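Local coordinates for processed glycerol phosphate lipoteichoic acid synthase 2 (Bacillus subtilis, PDB 2W8D), which belongs to the sulfatase family of the alkaline phosphatase clan and carries a bound magnesium ion in the domain described here, at residues E88-N93 / M142-E146; Y124-H130 / G147-D153; F351-K355 / D365-G369. All blocks are in the same frame, centred on the assembly; numbering follows the deposited sequence.

In the fold
Contacts 1 and 2 are buried on the same side of the chain and share one beta-alpha-beta unit. Strands 125-130 and 150-152 pair in contact 2, while the intervening helix 139-145 meets helix 86-93 in contact 1; the two touch where Y143 packs against T128 and F151. Contact 1 is polar, with carboxylates, an amide, a phenol and a water enclosed between helices, whereas contact 2 combines regular parallel-strand bonding with aromatic packing. Contact 3 lies on the opposite side of the chain's centre, about 31 Å and 39 Å from contacts 1 and 2 (centre to centre). It joins two turns of a separate antiparallel sheet, is partly exposed, and relies mainly on backbone carbonyls and one threonine.

Contact 1: E88-N93 / M142-E146; sequences EFMMEN and MYKAE
F89 and E92 of helix 86-93 face M142 of helix 139-145 and the nearby E146, with the CA atoms of E92 and E146 7.5 Å apart. This is helix-to-helix packing inside the alkaline phosphatase-like fold, and it encloses polar rather than purely apolar side chains. E88 reaches across in an extended chain beyond CG, and its OE1 accepts a very short bond of 2.5 Å from Y143 OH. That oxygen arrives at the edge of the tyrosine ring, in its plane, although the carboxylate itself is turned 58° from the ring. K192 and R139 form salt bridges with OE1 and OE2 of E88, so both oxygens of this buried carboxylate are engaged; the side chain lies about 8 Å from the magnesium ion. E146 is likewise extended beyond CG (chi2 -180°) and brings its carboxylate over to helix 86-93. N93 ND2 gives one bond to E146 OE2 at 2.9 Å, on the anti side and somewhat out of the carboxylate plane, and another to F89 O. Both acceptors sit close to the amide plane, and N93 OD1 is bonded to S114 OG, which together fix the rotation of the amide. Water 1 donates to E146 OE1 at 2.5 Å and weakly to E88 O. E92 lays its CG 3.5 Å from E146 OE1, then bends at chi2 (-27°) and carries its carboxylate away to K192. Beside these polar groups, the methyl CE of selenomethionine M142 rests obliquely against the F89 ring, 4.0 Å from CE1.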
loop_
_atom_site.group_PDB
_atom_site.type_symbol
_atom_site.label_atom_id
_atom_site.label_comp_id
_atom_site.label_asym_id
_atom_site.label_seq_id
_atom_site.Cartn_x
_atom_site.Cartn_y
_atom_site.Cartn_z
ATOM N N GLU A 88 -1.864 -4.756 -2.762
ATOM C CA GLU A 88 -3.355 -4.577 -2.869
ATOM C C GLU A 88 -4.099 -5.541 -1.940
ATOM O O GLU A 88 -5.111 -5.180 -1.313
ATOM C CB GLU A 88 -3.892 -4.817 -4.291
ATOM C CG GLU A 88 -3.338 -3.912 -5.353
ATOM C CD GLU A 88 -4.023 -4.185 -6.686
ATOM O OE1 GLU A 88 -5.282 -4.052 -6.747
ATOM O OE2 GLU A 88 -3.297 -4.559 -7.645
ATOM N N PHE A 89 -3.610 -6.766 -1.846
ATOM C CA PHE A 89 -4.261 -7.750 -0.980
ATOM C C PHE A 89 -4.301 -7.317 0.486
ATOM O O PHE A 89 -5.299 -7.498 1.179
ATOM C CB PHE A 89 -3.536 -9.107 -1.062
ATOM C CG PHE A 89 -4.226 -10.195 -0.281
ATOM C CD1 PHE A 89 -5.422 -10.732 -0.736
ATOM C CD2 PHE A 89 -3.671 -10.681 0.916
ATOM C CE1 PHE A 89 -6.058 -11.765 -0.036
ATOM C CE2 PHE A 89 -4.309 -11.696 1.644
ATOM C CZ PHE A 89 -5.509 -12.238 1.159
HETATM N N MSE A 90 -3.198 -6.743 0.935
HETATM C CA MSE A 90 -3.079 -6.232 2.290
HETATM C C MSE A 90 -3.938 -4.988 2.549
HETATM O O MSE A 90 -4.497 -4.884 3.645
HETATM C CB MSE A 90 -1.611 -5.997 2.628
HETATM C CG MSE A 90 -0.906 -7.325 2.845
HETATM SE SE MSE A 90 0.970 -7.113 3.382
HETATM C CE MSE A 90 1.733 -6.857 1.624
HETATM N N MSE A 91 -4.052 -4.083 1.558
HETATM C CA MSE A 91 -4.906 -2.889 1.680
HETATM C C MSE A 91 -6.340 -3.315 1.874
HETATM O O MSE A 91 -7.037 -2.726 2.674
HETATM C CB MSE A 91 -4.869 -1.974 0.440
HETATM C CG MSE A 91 -3.514 -1.415 0.082
HETATM SE SE MSE A 91 -2.710 -0.347 1.515
HETATM C CE MSE A 91 -0.920 -1.129 1.537
ATOM N N GLU A 92 -6.785 -4.325 1.126
ATOM C CA GLU A 92 -8.197 -4.756 1.202
ATOM C C GLU A 92 -8.478 -5.735 2.335
ATOM O O GLU A 92 -9.613 -5.874 2.717
ATOM C CB GLU A 92 -8.711 -5.375 -0.111
ATOM C CG GLU A 92 -8.578 -4.582 -1.429
ATOM C CD GLU A 92 -8.552 -3.071 -1.288
ATOM O OE1 GLU A 92 -9.263 -2.508 -0.438
ATOM O OE2 GLU A 92 -7.824 -2.422 -2.054
ATOM N N ASN A 93 -7.467 -6.423 2.871
ATOM C CA ASN A 93 -7.768 -7.521 3.808
ATOM C C ASN A 93 -7.130 -7.479 5.173
ATOM O O ASN A 93 -7.619 -8.134 6.079
ATOM C CB ASN A 93 -7.479 -8.872 3.161
ATOM C CG ASN A 93 -8.348 -9.116 1.982
ATOM O OD1 ASN A 93 -9.517 -9.435 2.146
ATOM N ND2 ASN A 93 -7.797 -8.955 0.762
HETATM N N MSE A 142 -9.824 -12.186 -8.377
HETATM C CA MSE A 142 -9.651 -11.829 -6.969
HETATM C C MSE A 142 -10.506 -10.660 -6.484
HETATM O O MSE A 142 -10.928 -10.636 -5.336
HETATM C CB MSE A 142 -8.167 -11.516 -6.673
HETATM C CG MSE A 142 -7.867 -10.943 -5.273
HETATM SE SE MSE A 142 -8.394 -12.221 -3.829
HETATM C CE MSE A 142 -6.774 -13.343 -3.593
ATOM N N TYR A 143 -10.717 -9.677 -7.349
ATOM C CA TYR A 143 -11.545 -8.544 -7.023
ATOM C C TYR A 143 -12.970 -8.981 -6.804
ATOM O O TYR A 143 -13.683 -8.373 -6.026
ATOM C CB TYR A 143 -11.507 -7.513 -8.133
ATOM C CG TYR A 143 -10.247 -6.688 -8.197
ATOM C CD1 TYR A 143 -9.278 -6.721 -7.191
ATOM C CD2 TYR A 143 -10.036 -5.854 -9.276
ATOM C CE1 TYR A 143 -8.106 -5.952 -7.307
ATOM C CE2 TYR A 143 -8.913 -5.091 -9.388
ATOM C CZ TYR A 143 -7.958 -5.124 -8.422
ATOM O OH TYR A 143 -6.876 -4.302 -8.624
ATOM N N LYS A 144 -13.389 -10.046 -7.475
ATOM C CA LYS A 144 -14.761 -10.504 -7.333
ATOM C C LYS A 144 -14.925 -11.073 -5.940
ATOM O O LYS A 144 -15.957 -10.855 -5.285
ATOM C CB LYS A 144 -15.073 -11.582 -8.352
ATOM C CG LYS A 144 -15.126 -11.093 -9.756
ATOM C CD LYS A 144 -15.378 -12.288 -10.628
ATOM C CE LYS A 144 -16.250 -11.952 -11.769
ATOM N NZ LYS A 144 -15.440 -11.743 -12.964
ATOM N N ALA A 145 -13.900 -11.788 -5.483
ATOM C CA ALA A 145 -13.908 -12.341 -4.137
ATOM C C ALA A 145 -13.910 -11.195 -3.112
ATOM O O ALA A 145 -14.440 -11.340 -2.003
ATOM C CB ALA A 145 -12.679 -13.257 -3.930
ATOM N N GLU A 146 -13.320 -10.065 -3.491
ATOM C CA GLU A 146 -13.171 -8.925 -2.566
ATOM C C GLU A 146 -14.394 -7.994 -2.542
ATOM O O GLU A 146 -14.456 -7.050 -1.752
ATOM C CB GLU A 146 -11.873 -8.135 -2.850
ATOM C CG GLU A 146 -10.595 -8.923 -2.509
ATOM C CD GLU A 146 -9.277 -8.153 -2.777
ATOM O OE1 GLU A 146 -9.234 -7.243 -3.663
ATOM O OE2 GLU A 146 -8.279 -8.480 -2.071
HETATM O O HOH W 1 -7.031 -6.072 -3.609
#

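Contact 2: Y124-H130 / G147-D153; sequences YTSATFH and GIDKFFD
F129 and F152 lie side by side and point the same way from neighbouring parallel strands, their rings tilted only 18° from each other. The planes are slid apart, with centroids 4.9 Å apart and little overlap, so that F152 CD2 comes over one face of F129 at 3.3 Å from its CE1. A127 CB meets F152 CE2 obliquely, at 4.0 Å. F193 stacks on F129, and helix 171-183 packs against the same ring. On the other face of the sheet, T128 and F151 also run alongside each other. T128 CG2, anti to its own N, meets F151 CE1 at 4.0 Å, while T128 OG1 is buried without a polar partner in the model and packs against Y143. The F151 ring receives H130 CB at its edge and D153 CB over one face. At the S126 and D149 end of the pair, the polar side chains trade backbone bonds: S126 N donates to D149 OD2 at 2.9 Å, nearly straight (167°) and onto the anti lone pair, and D149 N returns a bond to S126 OG. A chi1 of 50° tucks that hydroxyl between the backbone N and carbonyl carbon. D149 OD1 is held by K120. Beyond this reciprocal pair the main chains alternate, K150 N to S126 O, T128 N to K150 O, F152 N to T128 O at 2.8 Å and H130 N to F152 O. With helix 139-145 closed by a Schellman motif at G147, the two strands complete a beta-alpha-beta crossover of the alpha/beta core.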
loop_
_atom_site.group_PDB
_atom_site.type_symbol
_atom_site.label_atom_id
_atom_site.label_comp_id
_atom_site.label_asym_id
_atom_site.label_seq_id
_atom_site.Cartn_x
_atom_site.Cartn_y
_atom_site.Cartn_z
ATOM N N TYR A 124 -21.260 2.046 -0.036
ATOM C CA TYR A 124 -20.122 2.401 -0.895
ATOM C C TYR A 124 -20.147 1.608 -2.198
ATOM O O TYR A 124 -20.294 0.381 -2.202
ATOM C CB TYR A 124 -18.757 2.227 -0.171
ATOM C CG TYR A 124 -18.419 3.356 0.827
ATOM C CD1 TYR A 124 -17.364 4.244 0.592
ATOM C CD2 TYR A 124 -19.148 3.514 2.008
ATOM C CE1 TYR A 124 -17.074 5.255 1.514
ATOM C CE2 TYR A 124 -18.865 4.523 2.920
ATOM C CZ TYR A 124 -17.845 5.397 2.667
ATOM O OH TYR A 124 -17.567 6.376 3.600
ATOM N N THR A 125 -19.999 2.307 -3.310
ATOM C CA THR A 125 -19.733 1.627 -4.551
ATOM C C THR A 125 -18.205 1.518 -4.654
ATOM O O THR A 125 -17.502 2.455 -4.318
ATOM C CB THR A 125 -20.353 2.382 -5.736
ATOM O OG1 THR A 125 -21.791 2.458 -5.575
ATOM C CG2 THR A 125 -20.054 1.649 -7.020
ATOM N N SER A 126 -17.682 0.371 -5.055
ATOM C CA SER A 126 -16.239 0.214 -5.179
ATOM C C SER A 126 -15.824 -0.034 -6.630
ATOM O O SER A 126 -16.538 -0.730 -7.378
ATOM C CB SER A 126 -15.688 -0.870 -4.222
ATOM O OG SER A 126 -16.415 -2.100 -4.291
ATOM N N ALA A 127 -14.695 0.562 -7.025
ATOM C CA ALA A 127 -14.130 0.390 -8.377
ATOM C C ALA A 127 -12.595 0.450 -8.377
ATOM O O ALA A 127 -12.011 1.244 -7.644
ATOM C CB ALA A 127 -14.689 1.458 -9.331
ATOM N N THR A 128 -11.945 -0.366 -9.216
ATOM C CA THR A 128 -10.515 -0.223 -9.452
ATOM C C THR A 128 -10.285 0.416 -10.808
ATOM O O THR A 128 -11.034 0.130 -11.742
ATOM C CB THR A 128 -9.830 -1.587 -9.437
ATOM O OG1 THR A 128 -10.006 -2.177 -8.142
ATOM C CG2 THR A 128 -8.344 -1.457 -9.778
ATOM N N PHE A 129 -9.255 1.271 -10.912
ATOM C CA PHE A 129 -8.820 1.835 -12.186
ATOM C C PHE A 129 -7.423 1.353 -12.483
ATOM O O PHE A 129 -6.564 1.360 -11.611
ATOM C CB PHE A 129 -8.832 3.359 -12.127
ATOM C CG PHE A 129 -10.190 3.933 -11.872
ATOM C CD1 PHE A 129 -10.961 4.426 -12.926
ATOM C CD2 PHE A 129 -10.729 3.933 -10.587
ATOM C CE1 PHE A 129 -12.223 4.927 -12.693
ATOM C CE2 PHE A 129 -12.008 4.442 -10.347
ATOM C CZ PHE A 129 -12.751 4.935 -11.400
ATOM N N HIS A 130 -7.162 0.948 -13.707
ATOM C CA HIS A 130 -5.840 0.462 -14.051
ATOM C C HIS A 130 -5.722 0.376 -15.557
ATOM O O HIS A 130 -6.637 -0.091 -16.234
ATOM C CB HIS A 130 -5.648 -0.904 -13.432
ATOM C CG HIS A 130 -4.284 -1.471 -13.621
ATOM N ND1 HIS A 130 -3.144 -0.831 -13.179
ATOM C CD2 HIS A 130 -3.876 -2.622 -14.195
ATOM C CE1 HIS A 130 -2.091 -1.566 -13.481
ATOM N NE2 HIS A 130 -2.510 -2.659 -14.091
ATOM N N GLY A 147 -15.358 -8.296 -3.407
ATOM C CA GLY A 147 -16.533 -7.491 -3.607
ATOM C C GLY A 147 -16.375 -6.202 -4.380
ATOM O O GLY A 147 -17.212 -5.309 -4.245
ATOM N N ILE A 148 -15.328 -6.057 -5.178
ATOM C CA ILE A 148 -15.173 -4.804 -5.891
ATOM C C ILE A 148 -16.276 -4.775 -6.968
ATOM O O ILE A 148 -16.360 -5.716 -7.772
ATOM C CB ILE A 148 -13.787 -4.606 -6.538
ATOM C CG1 ILE A 148 -12.604 -4.731 -5.550
ATOM C CG2 ILE A 148 -13.717 -3.252 -7.250
ATOM C CD1 ILE A 148 -12.759 -4.104 -4.235
ATOM N N ASP A 149 -17.108 -3.716 -6.980
ATOM C CA ASP A 149 -18.273 -3.661 -7.909
ATOM C C ASP A 149 -17.833 -3.445 -9.336
ATOM O O ASP A 149 -18.468 -3.950 -10.243
ATOM C CB ASP A 149 -19.290 -2.528 -7.582
ATOM C CG ASP A 149 -19.894 -2.656 -6.211
ATOM O OD1 ASP A 149 -20.625 -3.626 -6.013
ATOM O OD2 ASP A 149 -19.607 -1.821 -5.318
ATOM N N LYS A 150 -16.779 -2.655 -9.540
ATOM C CA LYS A 150 -16.409 -2.274 -10.900
ATOM C C LYS A 150 -14.903 -2.318 -11.171
ATOM O O LYS A 150 -14.087 -1.936 -10.334
ATOM C CB LYS A 150 -16.956 -0.883 -11.234
ATOM C CG LYS A 150 -18.484 -0.736 -11.275
ATOM C CD LYS A 150 -18.810 0.744 -11.197
ATOM C CE LYS A 150 -20.294 1.049 -11.055
ATOM N NZ LYS A 150 -21.040 0.628 -12.271
ATOM N N PHE A 151 -14.536 -2.769 -12.365
ATOM C CA PHE A 151 -13.143 -2.816 -12.739
ATOM C C PHE A 151 -12.916 -2.043 -14.034
ATOM O O PHE A 151 -13.185 -2.541 -15.095
ATOM C CB PHE A 151 -12.676 -4.290 -12.840
ATOM C CG PHE A 151 -11.171 -4.461 -12.926
ATOM C CD1 PHE A 151 -10.325 -3.355 -13.065
ATOM C CD2 PHE A 151 -10.607 -5.731 -12.887
ATOM C CE1 PHE A 151 -8.935 -3.501 -13.143
ATOM C CE2 PHE A 151 -9.197 -5.896 -12.973
ATOM C CZ PHE A 151 -8.367 -4.776 -13.104
ATOM N N PHE A 152 -12.418 -0.811 -13.940
ATOM C CA PHE A 152 -12.094 -0.024 -15.136
ATOM C C PHE A 152 -10.708 -0.370 -15.639
ATOM O O PHE A 152 -9.746 0.318 -15.321
ATOM C CB PHE A 152 -12.214 1.486 -14.877
ATOM C CG PHE A 152 -13.624 1.942 -14.605
ATOM C CD1 PHE A 152 -14.544 2.047 -15.634
ATOM C CD2 PHE A 152 -14.037 2.232 -13.311
ATOM C CE1 PHE A 152 -15.882 2.448 -15.397
ATOM C CE2 PHE A 152 -15.355 2.635 -13.053
ATOM C CZ PHE A 152 -16.286 2.726 -14.101
ATOM N N ASP A 153 -10.593 -1.437 -16.422
ATOM C CA ASP A 153 -9.283 -1.816 -16.941
ATOM C C ASP A 153 -8.974 -1.101 -18.276
ATOM O O ASP A 153 -9.658 -0.123 -18.651
ATOM C CB ASP A 153 -9.140 -3.341 -17.060
ATOM C CG ASP A 153 -9.990 -3.914 -18.181
ATOM O OD1 ASP A 153 -10.775 -3.153 -18.817
ATOM O OD2 ASP A 153 -9.874 -5.132 -18.426
#

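Contact 3: F351-K355 / D365-G369; sequences FISPK and DTKTG
The D365 carboxylate has OD1 3.7 Å from K355 O, two acceptors without a bond between them, while OD2 is gripped by two donors of its own turn. T368 N and T368 OG1 approach OD2 from opposite faces of the carboxylate plane, both at 2.8 Å and both on the anti side; the bond from T368 N makes this an Asx motif. G369 N also bonds to D365 O, closing the turn that carries T366. T366 N donates to K355 O at 3.1 Å in an almost straight line (176°), but from well above the carbonyl plane rather than onto a lone pair. The T366 side chain is wedged among the carbonyls: CB lies 3.2 Å from P354 O, CG2 is near S353 O, and OG1 is modelled 2.6 Å from S353 O, although its exact place is doubtful. S353 itself turns its hydroxyl to E381 and to Y356 N. The two turns sit at the same end of a five-stranded antiparallel sheet, 353-355 leading from strand 351-352 into 356-359 and 366-369 from strand 362-365 toward 371-372, with helix 380-397 packed against F351 and K355.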
loop_
_atom_site.group_PDB
_atom_site.type_symbol
_atom_site.label_atom_id
_atom_site.label_comp_id
_atom_site.label_asym_id
_atom_site.label_seq_id
_atom_site.Cartn_x
_atom_site.Cartn_y
_atom_site.Cartn_z
ATOM N N PHE A 351 12.223 -8.726 10.423
ATOM C CA PHE A 351 11.356 -7.693 10.948
ATOM C C PHE A 351 12.094 -6.436 11.268
ATOM O O PHE A 351 13.317 -6.422 11.291
ATOM C CB PHE A 351 10.510 -8.179 12.143
ATOM C CG PHE A 351 11.265 -8.348 13.437
ATOM C CD1 PHE A 351 11.450 -7.270 14.299
ATOM C CD2 PHE A 351 11.683 -9.617 13.860
ATOM C CE1 PHE A 351 12.112 -7.437 15.539
ATOM C CE2 PHE A 351 12.335 -9.795 15.088
ATOM C CZ PHE A 351 12.548 -8.709 15.922
ATOM N N ILE A 352 11.338 -5.364 11.489
ATOM C CA ILE A 352 11.923 -4.120 11.928
ATOM C C ILE A 352 11.040 -3.515 12.987
ATOM O O ILE A 352 9.822 -3.640 12.931
ATOM C CB ILE A 352 12.180 -3.153 10.777
ATOM C CG1 ILE A 352 12.932 -1.917 11.290
ATOM C CG2 ILE A 352 10.852 -2.707 10.098
ATOM C CD1 ILE A 352 13.628 -1.163 10.212
ATOM N N SER A 353 11.671 -2.890 13.975
ATOM C CA SER A 353 10.976 -2.165 15.027
ATOM C C SER A 353 11.854 -0.988 15.479
ATOM O O SER A 353 13.012 -0.906 15.089
ATOM C CB SER A 353 10.722 -3.103 16.199
ATOM O OG SER A 353 11.854 -3.145 17.026
ATOM N N PRO A 354 11.315 -0.085 16.323
ATOM C CA PRO A 354 12.169 1.022 16.750
ATOM C C PRO A 354 13.431 0.520 17.437
ATOM O O PRO A 354 14.469 1.148 17.329
ATOM C CB PRO A 354 11.279 1.802 17.735
ATOM C CG PRO A 354 9.879 1.497 17.290
ATOM C CD PRO A 354 9.914 0.096 16.751
ATOM N N LYS A 355 13.326 -0.598 18.137
ATOM C CA LYS A 355 14.478 -1.225 18.779
ATOM C C LYS A 355 15.424 -2.018 17.847
ATOM O O LYS A 355 16.640 -1.805 17.854
ATOM C CB LYS A 355 14.010 -2.155 19.912
ATOM C CG LYS A 355 14.909 -2.053 21.140
ATOM C CD LYS A 355 14.761 -3.275 22.028
ATOM C CE LYS A 355 15.425 -3.095 23.370
ATOM N NZ LYS A 355 15.153 -4.304 24.190
ATOM N N ASP A 365 20.921 -2.784 15.946
ATOM C CA ASP A 365 20.219 -1.683 16.568
ATOM C C ASP A 365 19.584 -0.832 15.466
ATOM O O ASP A 365 20.275 -0.336 14.584
ATOM C CB ASP A 365 21.160 -0.831 17.428
ATOM C CG ASP A 365 20.446 0.353 18.047
ATOM O OD1 ASP A 365 19.566 0.135 18.913
ATOM O OD2 ASP A 365 20.742 1.499 17.643
ATOM N N THR A 366 18.266 -0.691 15.506
ATOM C CA THR A 366 17.555 0.043 14.467
ATOM C C THR A 366 18.076 1.471 14.296
ATOM O O THR A 366 18.291 1.911 13.170
ATOM C CB THR A 366 16.052 0.078 14.716
ATOM O OG1 THR A 366 15.522 -1.233 14.513
ATOM C CG2 THR A 366 15.353 1.017 13.703
ATOM N N LYS A 367 18.306 2.162 15.411
ATOM C CA LYS A 367 18.818 3.541 15.388
ATOM C C LYS A 367 20.208 3.663 14.750
ATOM O O LYS A 367 20.409 4.518 13.884
ATOM C CB LYS A 367 18.864 4.154 16.797
ATOM C CG LYS A 367 17.832 5.286 17.073
ATOM C CD LYS A 367 16.591 4.760 17.852
ATOM C CE LYS A 367 16.823 4.767 19.387
ATOM N NZ LYS A 367 16.123 3.643 20.098
ATOM N N THR A 368 21.154 2.804 15.160
ATOM C CA THR A 368 22.551 3.026 14.815
ATOM C C THR A 368 23.132 2.104 13.743
ATOM O O THR A 368 24.206 2.385 13.210
ATOM C CB THR A 368 23.451 2.973 16.069
ATOM O OG1 THR A 368 23.360 1.679 16.678
ATOM C CG2 THR A 368 23.053 4.054 17.073
ATOM N N GLY A 369 22.436 1.012 13.426
ATOM C CA GLY A 369 23.018 -0.057 12.577
ATOM C C GLY A 369 24.034 -0.984 13.231
ATOM O O GLY A 369 24.515 -1.938 12.609
#